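Local atomic coordinates of GlcNAc Inducible Gene 2, GIG2 (PDB entry 6AKZ), a protein that binds an iron(III) ion and is probably an oxidoreductase of the DUF1479 (Gig2-like) family of oxygenases within the cupin clan. Residues A[12-23]-A[306-317]. Numbering follows the deposited sequence.
Sequences PPDLDFRFTGIK and DLITPKFPGTVP
Lys23 and Asp306 form a salt bridge (NZ to OD2, 2.8 Å) where the N-terminal arm and first helix of this cupin-clan protein pack on the 306-317 loop. The strongest polar partner of Lys23 NZ is Pro289 O; the extended chain also carries NZ to Thr309 O, 2.9 Å away in the carbonyl plane, and, by a longer bond, to Asp306 O from above its plane. Asp306 is itself oriented by an Asx turn (Ile308 N to OD1) extended to an Asx motif by Thr309 N, while OD2 takes the Thr309 hydroxyl and Trp292 NE1.

A second lysine works in the reverse direction. Lys311, bent at its last torsion (chi4 -59°), places NZ 2.7 Å from Pro12 O and equally close to Asp14 OD1, a salt bridge in which NZ meets OD1 from above the carboxylate plane. Between the lysines, Leu15 N donates to Pro310 O (N-H...O angle 169°), and a water joins Pro13 O to Phe312 N.

Apolar packing centres on Phe312: its ring lies obliquely to Phe19, planes at 59°, and meets Trp201 edge-to-face. Leu15 CD1 sits over one face of the Phe19 ring and also touches Phe312 CB, while Leu15 CD2 reaches Pro317 CD at 3.7 Å.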
loop_
_atom_site.group_PDB
_atom_site.type_symbol
_atom_site.label_atom_id
_atom_site.label_comp_id
_atom_site.label_asym_id
_atom_site.label_seq_id
_atom_site.Cartn_x
_atom_site.Cartn_y
_atom_site.Cartn_z
ATOM N N PRO A 12 -25.032 -9.366 0.828
ATOM C CA PRO A 12 -24.288 -8.385 1.618
ATOM C C PRO A 12 -25.233 -7.452 2.374
ATOM O O PRO A 12 -26.291 -7.126 1.840
ATOM C CB PRO A 12 -23.459 -7.589 0.551
ATOM C CG PRO A 12 -23.666 -8.279 -0.766
ATOM C CD PRO A 12 -24.929 -9.098 -0.617
ATOM N N PRO A 13 -24.853 -7.017 3.599
ATOM C CA PRO A 13 -25.695 -6.096 4.326
ATOM C C PRO A 13 -25.850 -4.754 3.637
ATOM O O PRO A 13 -25.056 -4.361 2.767
ATOM C CB PRO A 13 -25.018 -5.962 5.703
ATOM C CG PRO A 13 -23.619 -6.350 5.486
ATOM C CD PRO A 13 -23.633 -7.345 4.345
ATOM N N ASP A 14 -26.929 -4.075 3.995
ATOM C CA ASP A 14 -27.134 -2.714 3.580
ATOM C C ASP A 14 -26.252 -1.837 4.482
ATOM O O ASP A 14 -26.047 -2.156 5.669
ATOM C CB ASP A 14 -28.617 -2.315 3.727
ATOM C CG ASP A 14 -29.494 -2.741 2.544
ATOM O OD1 ASP A 14 -29.004 -3.206 1.486
ATOM O OD2 ASP A 14 -30.722 -2.543 2.645
ATOM N N LEU A 15 -25.667 -0.786 3.903
ATOM C CA LEU A 15 -25.115 0.319 4.695
ATOM C C LEU A 15 -26.265 1.318 4.878
ATOM O O LEU A 15 -27.353 1.081 4.383
ATOM C CB LEU A 15 -23.935 0.989 3.949
ATOM C CG LEU A 15 -22.691 0.103 3.667
ATOM C CD1 LEU A 15 -21.711 0.894 2.812
ATOM C CD2 LEU A 15 -22.027 -0.303 4.966
ATOM N N ASP A 16 -26.020 2.461 5.506
ATOM C CA ASP A 16 -26.999 3.584 5.430
ATOM C C ASP A 16 -27.454 3.912 3.982
ATOM O O ASP A 16 -26.650 3.738 3.046
ATOM C CB ASP A 16 -26.409 4.821 6.093
ATOM C CG ASP A 16 -27.390 5.973 6.128
ATOM O OD1 ASP A 16 -27.498 6.724 5.116
ATOM O OD2 ASP A 16 -28.067 6.092 7.173
ATOM N N PHE A 17 -28.719 4.370 3.760
ATOM C CA PHE A 17 -29.235 4.565 2.343
ATOM C C PHE A 17 -28.606 5.755 1.592
ATOM O O PHE A 17 -28.719 5.887 0.346
ATOM C CB PHE A 17 -30.790 4.634 2.266
ATOM C CG PHE A 17 -31.359 6.013 2.606
ATOM C CD1 PHE A 17 -31.538 6.407 3.922
ATOM C CD2 PHE A 17 -31.598 6.938 1.600
ATOM C CE1 PHE A 17 -32.025 7.679 4.216
ATOM C CE2 PHE A 17 -32.059 8.221 1.897
ATOM C CZ PHE A 17 -32.292 8.580 3.202
ATOM N N ARG A 18 -27.896 6.626 2.321
ATOM C CA ARG A 18 -27.009 7.611 1.649
ATOM C C ARG A 18 -26.090 7.002 0.605
ATOM O O ARG A 18 -25.814 7.652 -0.421
ATOM C CB ARG A 18 -26.201 8.471 2.642
ATOM C CG ARG A 18 -25.015 7.854 3.341
ATOM C CD ARG A 18 -24.670 8.724 4.543
ATOM N NE ARG A 18 -23.641 8.129 5.350
ATOM C CZ ARG A 18 -22.342 8.132 5.024
ATOM N NH1 ARG A 18 -21.928 8.709 3.899
ATOM N NH2 ARG A 18 -21.458 7.539 5.816
ATOM N N PHE A 19 -25.729 5.729 0.794
ATOM C CA PHE A 19 -24.804 5.072 -0.139
ATOM C C PHE A 19 -25.404 4.853 -1.495
ATOM O O PHE A 19 -24.714 4.685 -2.512
ATOM C CB PHE A 19 -24.181 3.843 0.536
ATOM C CG PHE A 19 -23.116 4.214 1.568
ATOM C CD1 PHE A 19 -21.820 4.559 1.151
ATOM C CD2 PHE A 19 -23.400 4.266 2.913
ATOM C CE1 PHE A 19 -20.870 4.974 2.079
ATOM C CE2 PHE A 19 -22.449 4.642 3.855
ATOM C CZ PHE A 19 -21.169 4.967 3.434
ATOM N N THR A 20 -26.742 4.885 -1.555
ATOM C CA THR A 20 -27.412 4.871 -2.835
ATOM C C THR A 20 -27.084 6.071 -3.707
ATOM O O THR A 20 -26.918 5.940 -4.932
ATOM C CB THR A 20 -28.935 4.674 -2.610
ATOM O OG1 THR A 20 -29.106 3.384 -1.981
ATOM C CG2 THR A 20 -29.695 4.768 -3.911
ATOM N N GLY A 21 -26.976 7.232 -3.087
ATOM C CA GLY A 21 -26.674 8.465 -3.791
ATOM C C GLY A 21 -25.208 8.486 -4.205
ATOM O O GLY A 21 -24.912 9.022 -5.238
ATOM N N ILE A 22 -24.347 7.814 -3.424
ATOM C CA ILE A 22 -22.945 7.524 -3.841
ATOM C C ILE A 22 -22.949 6.740 -5.175
ATOM O O ILE A 22 -22.289 7.109 -6.128
ATOM C CB ILE A 22 -22.163 6.722 -2.805
ATOM C CG1 ILE A 22 -22.151 7.359 -1.391
ATOM C CG2 ILE A 22 -20.747 6.459 -3.303
ATOM C CD1 ILE A 22 -21.561 8.716 -1.274
ATOM N N LYS A 23 -23.751 5.683 -5.273
ATOM C CA LYS A 23 -23.810 4.952 -6.522
ATOM C C LYS A 23 -24.263 5.811 -7.671
ATOM O O LYS A 23 -23.735 5.745 -8.766
ATOM C CB LYS A 23 -24.708 3.711 -6.399
ATOM C CG LYS A 23 -24.263 2.658 -5.420
ATOM C CD LYS A 23 -25.162 1.436 -5.545
ATOM C CE LYS A 23 -24.565 0.213 -4.899
ATOM N NZ LYS A 23 -25.410 -0.996 -5.281
ATOM N N ASP A 306 -27.156 -2.747 -10.534
ATOM C CA ASP A 306 -27.894 -2.359 -9.360
ATOM C C ASP A 306 -27.434 -0.941 -8.972
ATOM O O ASP A 306 -26.376 -0.772 -8.326
ATOM C CB ASP A 306 -27.622 -3.290 -8.159
ATOM C CG ASP A 306 -28.106 -2.688 -6.815
ATOM O OD1 ASP A 306 -29.119 -1.958 -6.832
ATOM O OD2 ASP A 306 -27.472 -2.892 -5.745
ATOM N N LEU A 307 -28.258 0.061 -9.308
ATOM C CA LEU A 307 -27.946 1.425 -8.960
ATOM C C LEU A 307 -28.682 1.925 -7.758
ATOM O O LEU A 307 -28.563 3.096 -7.428
ATOM C CB LEU A 307 -28.180 2.315 -10.162
ATOM C CG LEU A 307 -27.144 2.088 -11.274
ATOM C CD1 LEU A 307 -27.713 2.601 -12.571
ATOM C CD2 LEU A 307 -25.783 2.749 -11.054
ATOM N N ILE A 308 -29.356 1.031 -7.035
ATOM C CA ILE A 308 -30.276 1.442 -5.980
ATOM C C ILE A 308 -29.869 1.001 -4.585
ATOM O O ILE A 308 -29.796 1.855 -3.717
ATOM C CB ILE A 308 -31.749 0.963 -6.242
ATOM C CG1 ILE A 308 -32.212 1.287 -7.676
ATOM C CG2 ILE A 308 -32.691 1.569 -5.218
ATOM C CD1 ILE A 308 -32.068 2.739 -8.112
ATOM N N THR A 309 -29.618 -0.288 -4.325
ATOM C CA THR A 309 -29.392 -0.697 -2.896
ATOM C C THR A 309 -28.078 -0.090 -2.405
ATOM O O THR A 309 -27.124 -0.102 -3.169
ATOM C CB THR A 309 -29.226 -2.221 -2.704
ATOM O OG1 THR A 309 -27.898 -2.603 -3.124
ATOM C CG2 THR A 309 -30.295 -3.017 -3.499
ATOM N N PRO A 310 -27.993 0.328 -1.138
ATOM C CA PRO A 310 -26.746 0.841 -0.589
ATOM C C PRO A 310 -25.794 -0.306 -0.172
ATOM O O PRO A 310 -25.297 -0.325 0.938
ATOM C CB PRO A 310 -27.235 1.611 0.629
ATOM C CG PRO A 310 -28.324 0.739 1.146
ATOM C CD PRO A 310 -29.033 0.252 -0.087
ATOM N N LYS A 311 -25.556 -1.257 -1.054
ATOM C CA LYS A 311 -24.679 -2.406 -0.734
ATOM C C LYS A 311 -23.294 -2.078 -1.288
ATOM O O LYS A 311 -23.145 -1.828 -2.478
ATOM C CB LYS A 311 -25.215 -3.711 -1.338
ATOM C CG LYS A 311 -26.491 -4.171 -0.583
ATOM C CD LYS A 311 -26.969 -5.500 -1.071
ATOM C CE LYS A 311 -28.368 -5.788 -0.566
ATOM N NZ LYS A 311 -28.457 -5.780 0.923
ATOM N N PHE A 312 -22.327 -2.068 -0.391
ATOM C CA PHE A 312 -20.896 -1.950 -0.700
ATOM C C PHE A 312 -20.211 -3.127 -0.011
ATOM O O PHE A 312 -19.786 -3.048 1.156
ATOM C CB PHE A 312 -20.386 -0.582 -0.264
ATOM C CG PHE A 312 -20.736 0.481 -1.225
ATOM C CD1 PHE A 312 -21.993 1.129 -1.165
ATOM C CD2 PHE A 312 -19.889 0.785 -2.265
ATOM C CE1 PHE A 312 -22.342 2.068 -2.125
ATOM C CE2 PHE A 312 -20.242 1.745 -3.223
ATOM C CZ PHE A 312 -21.485 2.379 -3.154
ATOM N N PRO A 313 -20.259 -4.285 -0.669
ATOM C CA PRO A 313 -19.841 -5.494 0.013
ATOM C C PRO A 313 -18.390 -5.500 0.498
ATOM O O PRO A 313 -17.506 -4.937 -0.183
ATOM C CB PRO A 313 -20.069 -6.577 -1.025
ATOM C CG PRO A 313 -20.845 -5.977 -2.145
ATOM C CD PRO A 313 -20.661 -4.503 -2.070
ATOM N N GLY A 314 -18.177 -6.046 1.689
ATOM C CA GLY A 314 -16.849 -6.112 2.311
ATOM C C GLY A 314 -16.386 -4.829 2.994
ATOM O O GLY A 314 -15.264 -4.779 3.503
ATOM N N THR A 315 -17.253 -3.816 3.072
ATOM C CA THR A 315 -16.867 -2.512 3.635
ATOM C C THR A 315 -17.401 -2.332 5.017
ATOM O O THR A 315 -18.509 -2.804 5.314
ATOM C CB THR A 315 -17.349 -1.301 2.791
ATOM O OG1 THR A 315 -18.773 -1.239 2.798
ATOM C CG2 THR A 315 -16.811 -1.283 1.321
ATOM N N VAL A 316 -16.627 -1.633 5.840
ATOM C CA VAL A 316 -17.068 -1.126 7.147
ATOM C C VAL A 316 -16.625 0.317 7.172
ATOM O O VAL A 316 -15.438 0.580 7.437
ATOM C CB VAL A 316 -16.448 -1.927 8.294
ATOM C CG1 VAL A 316 -16.869 -1.386 9.653
ATOM C CG2 VAL A 316 -16.878 -3.391 8.162
ATOM N N PRO A 317 -17.543 1.269 6.822
ATOM C CA PRO A 317 -17.108 2.635 6.787
ATOM C C PRO A 317 -16.437 3.063 8.073
ATOM O O PRO A 317 -16.924 2.705 9.129
ATOM C CB PRO A 317 -18.404 3.405 6.547
ATOM C CG PRO A 317 -19.211 2.469 5.747
ATOM C CD PRO A 317 -18.924 1.144 6.364
HETATM O O HOH W 1 -22.503 -3.547 1.943
#